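Local coordinates for protein (glyceraldehyde 3-phosphate dehydrogenase) (PDB 1B7G) that catalyses the phosphorylating oxidation of D-glyceraldehyde 3-phosphate in glycolysis, using NADP in preference to NAD, at residues Val4-Tyr9 / Met26-Val31; Gly47-Val52 / Pro66-Val71; His192-Val197 / Leu204-Met209. The protein carries 1 engineered substitution. All coordinates share one frame; numbering follows the deposited sequence.

Contact 1 (Val4-Tyr9 / Met26-Val31); sequences VAVNGY and MKLVGV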
loop_
_atom_site.group_PDB
_atom_site.type_symbol
_atom_site.label_atom_id
_atom_site.label_comp_id
_atom_site.label_asym_id
_atom_site.label_seq_id
_atom_site.Cartn_x
_atom_site.Cartn_y
_atom_site.Cartn_z
ATOM N N VAL A 4 9.326 6.493 25.847
ATOM C CA VAL A 4 7.915 6.545 25.461
ATOM C C VAL A 4 7.298 5.163 25.302
ATOM O O VAL A 4 7.791 4.286 24.599
ATOM C CB VAL A 4 7.689 7.279 24.116
ATOM C CG1 VAL A 4 6.192 7.537 23.893
ATOM C CG2 VAL A 4 8.472 8.555 24.004
ATOM N N ALA A 5 6.119 5.024 25.925
ATOM C CA ALA A 5 5.288 3.839 25.766
ATOM C C ALA A 5 4.152 4.105 24.746
ATOM O O ALA A 5 3.667 5.220 24.703
ATOM C CB ALA A 5 4.653 3.573 27.132
ATOM N N VAL A 6 3.699 3.123 23.998
ATOM C CA VAL A 6 2.538 3.187 23.126
ATOM C C VAL A 6 1.495 2.156 23.562
ATOM O O VAL A 6 1.670 0.955 23.451
ATOM C CB VAL A 6 2.815 2.954 21.630
ATOM C CG1 VAL A 6 1.547 3.111 20.811
ATOM C CG2 VAL A 6 3.886 3.912 21.126
ATOM N N ASN A 7 0.366 2.671 24.037
ATOM C CA ASN A 7 -0.705 1.806 24.544
ATOM C C ASN A 7 -1.750 1.624 23.454
ATOM O O ASN A 7 -2.420 2.563 23.043
ATOM C CB ASN A 7 -1.242 2.413 25.844
ATOM C CG ASN A 7 -2.269 1.501 26.511
ATOM O OD1 ASN A 7 -2.473 0.387 26.045
ATOM N ND2 ASN A 7 -2.924 1.973 27.569
ATOM N N GLY A 8 -1.770 0.439 22.854
ATOM C CA GLY A 8 -2.619 0.071 21.746
ATOM C C GLY A 8 -1.897 0.027 20.411
ATOM O O GLY A 8 -1.910 1.008 19.659
ATOM N N TYR A 9 -1.320 -1.094 20.014
ATOM C CA TYR A 9 -0.589 -1.255 18.765
ATOM C C TYR A 9 -1.526 -1.527 17.604
ATOM O O TYR A 9 -1.542 -2.653 17.080
ATOM C CB TYR A 9 0.406 -2.441 18.943
ATOM C CG TYR A 9 1.515 -2.501 17.925
ATOM C CD1 TYR A 9 2.564 -1.569 17.991
ATOM C CD2 TYR A 9 1.535 -3.427 16.903
ATOM C CE1 TYR A 9 3.599 -1.612 17.073
ATOM C CE2 TYR A 9 2.580 -3.465 15.986
ATOM C CZ TYR A 9 3.600 -2.555 16.082
ATOM O OH TYR A 9 4.615 -2.559 15.142
ATOM N N MET A 26 14.002 10.441 21.596
ATOM C CA MET A 26 13.065 9.552 22.247
ATOM C C MET A 26 13.505 8.098 22.095
ATOM O O MET A 26 14.118 7.751 21.088
ATOM C CB MET A 26 11.681 9.708 21.547
ATOM C CG MET A 26 11.120 11.108 21.613
ATOM S SD MET A 26 9.377 11.179 21.036
ATOM C CE MET A 26 9.135 12.931 21.010
ATOM N N LYS A 27 13.042 7.247 22.981
ATOM C CA LYS A 27 13.273 5.813 22.780
ATOM C C LYS A 27 11.956 5.094 23.067
ATOM O O LYS A 27 11.289 5.383 24.057
ATOM C CB LYS A 27 14.434 5.262 23.584
ATOM C CG LYS A 27 14.215 4.657 24.936
ATOM C CD LYS A 27 15.530 4.563 25.715
ATOM C CE LYS A 27 15.441 3.614 26.895
ATOM N NZ LYS A 27 16.608 3.748 27.817
ATOM N N LEU A 28 11.621 4.155 22.183
ATOM C CA LEU A 28 10.419 3.360 22.378
ATOM C C LEU A 28 10.649 2.315 23.471
ATOM O O LEU A 28 11.400 1.368 23.257
ATOM C CB LEU A 28 10.014 2.655 21.086
ATOM C CG LEU A 28 8.796 1.719 21.194
ATOM C CD1 LEU A 28 7.507 2.483 21.465
ATOM C CD2 LEU A 28 8.658 0.929 19.888
ATOM N N VAL A 29 9.909 2.407 24.557
ATOM C CA VAL A 29 10.034 1.456 25.660
ATOM C C VAL A 29 9.357 0.157 25.299
ATOM O O VAL A 29 9.814 -0.940 25.617
ATOM C CB VAL A 29 9.407 2.017 26.958
ATOM C CG1 VAL A 29 9.194 0.934 27.993
ATOM C CG2 VAL A 29 10.280 3.129 27.538
ATOM N N GLY A 30 8.196 0.256 24.633
ATOM C CA GLY A 30 7.462 -0.974 24.306
ATOM C C GLY A 30 6.024 -0.566 23.928
ATOM O O GLY A 30 5.703 0.626 23.967
ATOM N N VAL A 31 5.228 -1.532 23.492
ATOM C CA VAL A 31 3.854 -1.258 23.053
ATOM C C VAL A 31 2.891 -2.201 23.760
ATOM O O VAL A 31 3.258 -3.319 24.115
ATOM C CB VAL A 31 3.683 -1.426 21.532
ATOM C CG1 VAL A 31 4.699 -0.609 20.757
ATOM C CG2 VAL A 31 3.774 -2.871 21.065
#
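Val-4 and Val-6 pair with strand 26-31 through three backbone hydrogen bonds. Val-4 N gives its hydrogen to Lys-27 O at 2.9 Å in a nearly straight bond. Val-29 N reaches Val-4 O at 2.8 Å. Val-6 N closes the series on Gly-30 O at 3.2 Å. A CA-H...O contact, Val-31 CA to Val-6 O at 3.1 Å, adds to the pairing. The two strands run parallel in sense, with their short axes 37° apart.

The strands belong to a beta-alpha-beta unit, strand 2-7, helix 11-21 and strand 26-32, which opens the Rossmann-type nucleotide-binding domain. Gly-8 fits the first glycine of a GxGxxG pattern. At its backbone angles (phi 104°) a beta carbon would be pressed against the carbonyl O of Asn-7. Thr-11 and Ile-12, just beyond, probably bind NAD, by similarity.

The apolar contacts lie mostly on the face that carries Val-4, Val-6, Leu-28 and Val-31. Val-6 CG2 meets Leu-28 CD1 at 3.9 Å. Val-4 CG2 lies 4.1 Å from Met-26 SD. Helix 11-21 covers this face, with Ile-20 touching Val-4, Val-6 and Leu-28.

Past the strand end, Tyr-9 swings back to Val-31. Its CG is anti to the backbone N (chi1 -163°), which carries the ring to the valine. Both methyls of Val-31 touch one ring atom, Tyr-9 CD1, and meet the ring obliquely. Tyr-9 CD1 is 3.6 Å from Val-31 CG2 and equally near Val-31 CG1.

Contact 2 (Gly47-Val52 / Pro66-Val71); sequences GIRIYV and PVAGTV. Engineered in segment 47-52: Val-52 (natural residue Leu). Unlike the reference sequence in segment 47-52: Ile-48 (reference Tyr).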
loop_
_atom_site.group_PDB
_atom_site.type_symbol
_atom_site.label_atom_id
_atom_site.label_comp_id
_atom_site.label_asym_id
_atom_site.label_seq_id
_atom_site.Cartn_x
_atom_site.Cartn_y
_atom_site.Cartn_z
ATOM N N GLY A 47 11.667 -6.812 17.216
ATOM C CA GLY A 47 12.317 -6.537 18.489
ATOM C C GLY A 47 11.553 -5.606 19.409
ATOM O O GLY A 47 12.030 -5.209 20.485
ATOM N N ILE A 48 10.321 -5.262 19.006
ATOM C CA ILE A 48 9.507 -4.401 19.865
ATOM C C ILE A 48 8.954 -5.201 21.031
ATOM O O ILE A 48 8.372 -6.274 20.888
ATOM C CB ILE A 48 8.384 -3.743 19.016
ATOM C CG1 ILE A 48 9.017 -2.845 17.943
ATOM C CG2 ILE A 48 7.484 -2.914 19.927
ATOM C CD1 ILE A 48 8.027 -2.426 16.847
ATOM N N ARG A 49 9.147 -4.711 22.236
ATOM C CA ARG A 49 8.637 -5.340 23.447
ATOM C C ARG A 49 7.119 -5.156 23.539
ATOM O O ARG A 49 6.646 -4.011 23.492
ATOM C CB ARG A 49 9.285 -4.693 24.674
ATOM C CG ARG A 49 10.743 -5.138 24.861
ATOM C CD ARG A 49 11.334 -4.487 26.116
ATOM N NE ARG A 49 12.760 -4.718 26.184
ATOM C CZ ARG A 49 13.682 -4.151 26.934
ATOM N NH1 ARG A 49 13.402 -3.191 27.806
ATOM N NH2 ARG A 49 14.942 -4.562 26.802
ATOM N N ILE A 50 6.409 -6.249 23.708
ATOM C CA ILE A 50 4.967 -6.228 23.833
ATOM C C ILE A 50 4.475 -6.534 25.235
ATOM O O ILE A 50 4.809 -7.550 25.840
ATOM C CB ILE A 50 4.302 -7.240 22.879
ATOM C CG1 ILE A 50 4.772 -6.983 21.441
ATOM C CG2 ILE A 50 2.780 -7.135 23.013
ATOM C CD1 ILE A 50 4.313 -8.073 20.491
ATOM N N TYR A 51 3.683 -5.621 25.766
ATOM C CA TYR A 51 3.106 -5.718 27.092
ATOM C C TYR A 51 1.601 -5.950 26.931
ATOM O O TYR A 51 1.020 -5.453 25.954
ATOM C CB TYR A 51 3.389 -4.475 27.885
ATOM C CG TYR A 51 4.854 -4.179 28.143
ATOM C CD1 TYR A 51 5.696 -3.740 27.149
ATOM C CD2 TYR A 51 5.366 -4.305 29.439
ATOM C CE1 TYR A 51 7.030 -3.464 27.410
ATOM C CE2 TYR A 51 6.695 -4.007 29.714
ATOM C CZ TYR A 51 7.524 -3.594 28.696
ATOM O OH TYR A 51 8.852 -3.293 28.949
ATOM N N VAL A 52 1.016 -6.752 27.789
ATOM C CA VAL A 52 -0.370 -7.189 27.654
ATOM C C VAL A 52 -1.124 -7.032 28.968
ATOM O O VAL A 52 -0.545 -7.302 30.021
ATOM C CB VAL A 52 -0.384 -8.689 27.293
ATOM C CG1 VAL A 52 -1.832 -9.227 27.297
ATOM C CG2 VAL A 52 0.219 -8.962 25.917
ATOM N N PRO A 66 6.403 -13.671 23.238
ATOM C CA PRO A 66 6.702 -13.319 24.608
ATOM C C PRO A 66 6.065 -11.982 24.994
ATOM O O PRO A 66 6.021 -11.091 24.163
ATOM C CB PRO A 66 8.221 -13.219 24.634
ATOM C CG PRO A 66 8.622 -12.969 23.220
ATOM C CD PRO A 66 7.578 -13.621 22.348
ATOM N N VAL A 67 5.704 -11.831 26.246
ATOM C CA VAL A 67 5.122 -10.698 26.891
ATOM C C VAL A 67 6.066 -10.082 27.926
ATOM O O VAL A 67 6.348 -10.691 28.965
ATOM C CB VAL A 67 3.842 -11.129 27.639
ATOM C CG1 VAL A 67 3.263 -9.978 28.455
ATOM C CG2 VAL A 67 2.800 -11.680 26.694
ATOM N N ALA A 68 6.444 -8.834 27.757
ATOM C CA ALA A 68 7.390 -8.156 28.622
ATOM C C ALA A 68 6.853 -7.774 29.975
ATOM O O ALA A 68 7.643 -7.565 30.905
ATOM C CB ALA A 68 7.963 -6.955 27.880
ATOM N N GLY A 69 5.536 -7.689 30.152
ATOM C CA GLY A 69 4.970 -7.292 31.439
ATOM C C GLY A 69 3.520 -6.839 31.246
ATOM O O GLY A 69 3.011 -6.963 30.141
ATOM N N THR A 70 2.914 -6.313 32.282
ATOM C CA THR A 70 1.539 -5.830 32.198
ATOM C C THR A 70 1.521 -4.449 31.534
ATOM O O THR A 70 2.575 -3.822 31.381
ATOM C CB THR A 70 0.947 -5.650 33.618
ATOM O OG1 THR A 70 1.739 -4.644 34.278
ATOM C CG2 THR A 70 0.987 -6.951 34.389
ATOM N N VAL A 71 0.313 -3.908 31.328
ATOM C CA VAL A 71 0.261 -2.533 30.803
ATOM C C VAL A 71 0.789 -1.572 31.844
ATOM O O VAL A 71 1.569 -0.652 31.554
ATOM C CB VAL A 71 -1.171 -2.161 30.361
ATOM C CG1 VAL A 71 -1.186 -0.759 29.761
ATOM C CG2 VAL A 71 -1.679 -3.171 29.351
HETATM O O HOH W 1 7.673 -8.807 24.325
#
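This is a backbone pairing between the short edge strand 50-51 and the loop before helix 71-77, at the edge of the parallel sheet of the Rossmann-type domain. Two hydrogen bonds join the backbones on either side of Tyr-51. Ala-68 N reaches Ile-50 O at 2.8 Å. Val-52 N binds Gly-69 O at 3.1 Å. Water 1 extends the link: it accepts from Ile-50 N and donates to Pro-66 O. Beyond the second bond, Thr-70 CA makes a CA-H...O contact with Val-52 O at 3.4 Å.

Tyr-51 makes a ring contact. Ala-68 CB sits over one face of its ring in a CH-pi contact, 3.6 Å from the centroid and 15° off the ring normal. The methyl is offset toward the rim and comes nearest to Tyr-51 CZ, at 3.5 Å. With CG beside the backbone N and anti to the carbonyl carbon (chi1 -62°), the ring presents one face to Ala-68 CB. Tyr-51 CD2 also passes 3.4 Å from Thr-70 O. Gly-69 fits closely here, because a beta carbon at this position would press on Tyr-51 CD2.

Val-52, an engineered residue replacing leucine, meets Val-67 through methyl groups. Its CG2 lies 3.8 Å from Val-67 CG2, the two side chains crossing at about a right angle.

Phe-60 of helix 57-61 touches Ile-50, Val-52 and Val-67, and helix 38-45 packs on Ile-50 and Pro-66. Strand 26-32 takes the other backbone edge of strand 50-51. Thr-70 is the N-cap of helix 71-77, its OG1 bonded to Asp-73 N.

Contact 3 (His192-Val197 / Leu204-Met209); sequences HHAKDV and LDIATM. With SO4 (sulfate ion), chain F; SO4 (sulfate ion), chain C; SO4 (sulfate ion), chain H.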
loop_
_atom_site.group_PDB
_atom_site.type_symbol
_atom_site.label_atom_id
_atom_site.label_comp_id
_atom_site.label_asym_id
_atom_site.label_seq_id
_atom_site.Cartn_x
_atom_site.Cartn_y
_atom_site.Cartn_z
ATOM N N HIS A 192 -19.444 16.146 15.134
ATOM C CA HIS A 192 -18.585 16.434 16.252
ATOM C C HIS A 192 -17.360 17.266 15.873
ATOM O O HIS A 192 -16.734 17.807 16.776
ATOM C CB HIS A 192 -18.148 15.124 16.947
ATOM C CG HIS A 192 -17.121 14.334 16.196
ATOM N ND1 HIS A 192 -15.773 14.641 16.293
ATOM C CD2 HIS A 192 -17.202 13.276 15.346
ATOM C CE1 HIS A 192 -15.072 13.848 15.510
ATOM N NE2 HIS A 192 -15.894 12.987 14.958
ATOM N N HIS A 193 -16.963 17.281 14.601
ATOM C CA HIS A 193 -15.827 18.025 14.146
ATOM C C HIS A 193 -15.818 19.475 14.582
ATOM O O HIS A 193 -14.748 19.949 14.983
ATOM C CB HIS A 193 -15.712 17.929 12.605
ATOM C CG HIS A 193 -15.768 16.465 12.216
ATOM N ND1 HIS A 193 -16.944 15.775 12.070
ATOM C CD2 HIS A 193 -14.778 15.571 12.059
ATOM C CE1 HIS A 193 -16.676 14.504 11.795
ATOM N NE2 HIS A 193 -15.347 14.344 11.781
ATOM N N ALA A 194 -16.980 20.156 14.514
ATOM C CA ALA A 194 -17.014 21.577 14.830
ATOM C C ALA A 194 -16.638 21.856 16.281
ATOM O O ALA A 194 -15.727 22.627 16.538
ATOM C CB ALA A 194 -18.368 22.180 14.438
ATOM N N LYS A 195 -17.238 21.142 17.204
ATOM C CA LYS A 195 -16.887 21.198 18.602
ATOM C C LYS A 195 -15.397 20.867 18.788
ATOM O O LYS A 195 -14.711 21.596 19.487
ATOM C CB LYS A 195 -17.729 20.215 19.392
ATOM C CG LYS A 195 -17.620 20.374 20.887
ATOM C CD LYS A 195 -18.333 19.273 21.678
ATOM C CE LYS A 195 -18.522 19.805 23.107
ATOM N NZ LYS A 195 -18.896 18.767 24.092
ATOM N N ASP A 196 -14.909 19.825 18.114
ATOM C CA ASP A 196 -13.492 19.469 18.252
ATOM C C ASP A 196 -12.593 20.570 17.749
ATOM O O ASP A 196 -11.627 20.861 18.472
ATOM C CB ASP A 196 -13.180 18.101 17.675
ATOM C CG ASP A 196 -13.914 16.996 18.429
ATOM O OD1 ASP A 196 -14.502 17.342 19.478
ATOM O OD2 ASP A 196 -14.018 15.852 17.978
ATOM N N VAL A 197 -12.905 21.242 16.654
ATOM C CA VAL A 197 -12.105 22.383 16.197
ATOM C C VAL A 197 -12.100 23.492 17.270
ATOM O O VAL A 197 -11.074 24.167 17.566
ATOM C CB VAL A 197 -12.637 22.891 14.870
ATOM C CG1 VAL A 197 -12.159 24.289 14.455
ATOM C CG2 VAL A 197 -12.324 21.977 13.673
ATOM N N LEU A 204 -14.251 30.314 17.123
ATOM C CA LEU A 204 -14.467 30.291 15.682
ATOM C C LEU A 204 -15.903 29.832 15.392
ATOM O O LEU A 204 -16.344 28.857 16.000
ATOM C CB LEU A 204 -13.480 29.373 14.972
ATOM C CG LEU A 204 -13.804 29.130 13.477
ATOM C CD1 LEU A 204 -13.722 30.438 12.692
ATOM C CD2 LEU A 204 -12.810 28.105 12.941
ATOM N N ASP A 205 -16.555 30.526 14.498
ATOM C CA ASP A 205 -17.947 30.115 14.131
ATOM C C ASP A 205 -17.794 29.021 13.044
ATOM O O ASP A 205 -17.523 29.323 11.880
ATOM C CB ASP A 205 -18.651 31.348 13.581
ATOM C CG ASP A 205 -20.002 31.098 12.949
ATOM O OD1 ASP A 205 -20.466 29.950 12.841
ATOM O OD2 ASP A 205 -20.662 32.065 12.522
ATOM N N ILE A 206 -17.951 27.781 13.439
ATOM C CA ILE A 206 -17.753 26.650 12.511
ATOM C C ILE A 206 -18.904 25.659 12.656
ATOM O O ILE A 206 -19.427 25.402 13.738
ATOM C CB ILE A 206 -16.400 25.913 12.713
ATOM C CG1 ILE A 206 -16.315 24.638 11.862
ATOM C CG2 ILE A 206 -16.256 25.541 14.185
ATOM C CD1 ILE A 206 -14.915 24.038 11.693
ATOM N N ALA A 207 -19.355 25.152 11.488
ATOM C CA ALA A 207 -20.368 24.114 11.523
ATOM C C ALA A 207 -19.972 23.077 10.485
ATOM O O ALA A 207 -19.445 23.385 9.415
ATOM C CB ALA A 207 -21.789 24.694 11.345
ATOM N N THR A 208 -20.182 21.813 10.792
ATOM C CA THR A 208 -19.755 20.747 9.901
ATOM C C THR A 208 -20.839 19.667 9.785
ATOM O O THR A 208 -21.577 19.446 10.730
ATOM C CB THR A 208 -18.514 20.010 10.455
ATOM O OG1 THR A 208 -18.802 19.586 11.781
ATOM C CG2 THR A 208 -17.261 20.881 10.430
ATOM N N MET A 209 -20.863 19.061 8.602
ATOM C CA MET A 209 -21.712 17.872 8.444
ATOM C C MET A 209 -20.835 16.738 7.917
ATOM O O MET A 209 -19.897 17.025 7.164
ATOM C CB MET A 209 -22.779 18.146 7.380
ATOM C CG MET A 209 -23.816 19.192 7.640
ATOM S SD MET A 209 -24.888 19.576 6.245
ATOM C CE MET A 209 -24.180 21.087 5.627
HETATM S S SO4 F . -21.127 12.812 16.115
HETATM O O1 SO4 F . -20.139 12.000 16.917
HETATM O O2 SO4 F . -22.050 11.840 15.412
HETATM O O3 SO4 F . -20.396 13.628 15.072
HETATM O O4 SO4 F . -21.936 13.663 17.039
HETATM S S SO4 C . -13.003 11.733 12.403
HETATM O O1 SO4 C . -13.238 10.353 12.810
HETATM O O2 SO4 C . -13.948 12.070 11.203
HETATM O O3 SO4 C . -11.665 12.083 11.933
HETATM O O4 SO4 C . -13.374 12.558 13.567
HETATM S S SO4 H . -16.686 16.128 24.225
HETATM O O1 SO4 H . -17.038 16.918 25.475
HETATM O O2 SO4 H . -17.045 14.693 24.461
HETATM O O3 SO4 H . -15.249 16.276 23.893
HETATM O O4 SO4 H . -17.541 16.682 23.113
#
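Thr-208 OG1 and His-193 ND1 share one partner, Ser-191 OG, which bonds both. His-193 CB also rests 3.6 Å from Thr-208 OG1. A bond from Ala-194 N to Thr-208 OG1 is weak, 3.3 Å long and bent to 125°.

The rest is apolar helix-on-strand packing in the catalytic domain. Ala-194 CB lies 4.0 Å from Ile-206 CG2. Val-197 CG2 meets Ile-206 CD1 at 3.9 Å, the side chains crossing at about a right angle.

Two sulfates lie at His-192 and His-193, probably from the crystallisation liquor. His-193 NE2 donates to O2 of the chain C sulfate at 2.7 Å, in the ring plane and almost straight (176°). His-192 N binds O3 of the chain F sulfate at 2.7 Å. His-192 ND1 donates to Asp-196 OD2 at 2.7 Å, which limits the turning of its ring.

An alanine in place of His-193 is likely to leave the chain C sulfate without its NE2 donor and Ser-191 without its imidazole partner. His-193 and Ala-194 probably also help bind D-glyceraldehyde 3-phosphate. His-192 and His-193 belong to the inorganic phosphate site, which Ser-138, Asn-140 and Arg-166 complete. The chain C sulfate therefore probably mimics a phosphate.

The contacts follow one another along the chain. Contacts 1 and 2 are neighbours, their centres about 10 Å apart. They share the parallel sheet of the Rossmann-type domain. Val-31 belongs to contact 1 and probably hydrogen-bonds to Arg-49 and Tyr-51 of contact 2. Strand 50-51 extends the sheet beyond strand 26-32, away from the turn that probably binds the nucleotide. Contact 3 lies across the chain's centre, between helix 193-198 and strand 205-213 of the mixed sheet. Its centre is about 32 Å from that of contact 1 and 39 Å from that of contact 2. Contacts 1 and 2 thus help build the nucleotide-binding domain, while contact 3 lies in the catalytic domain beside the phosphate site.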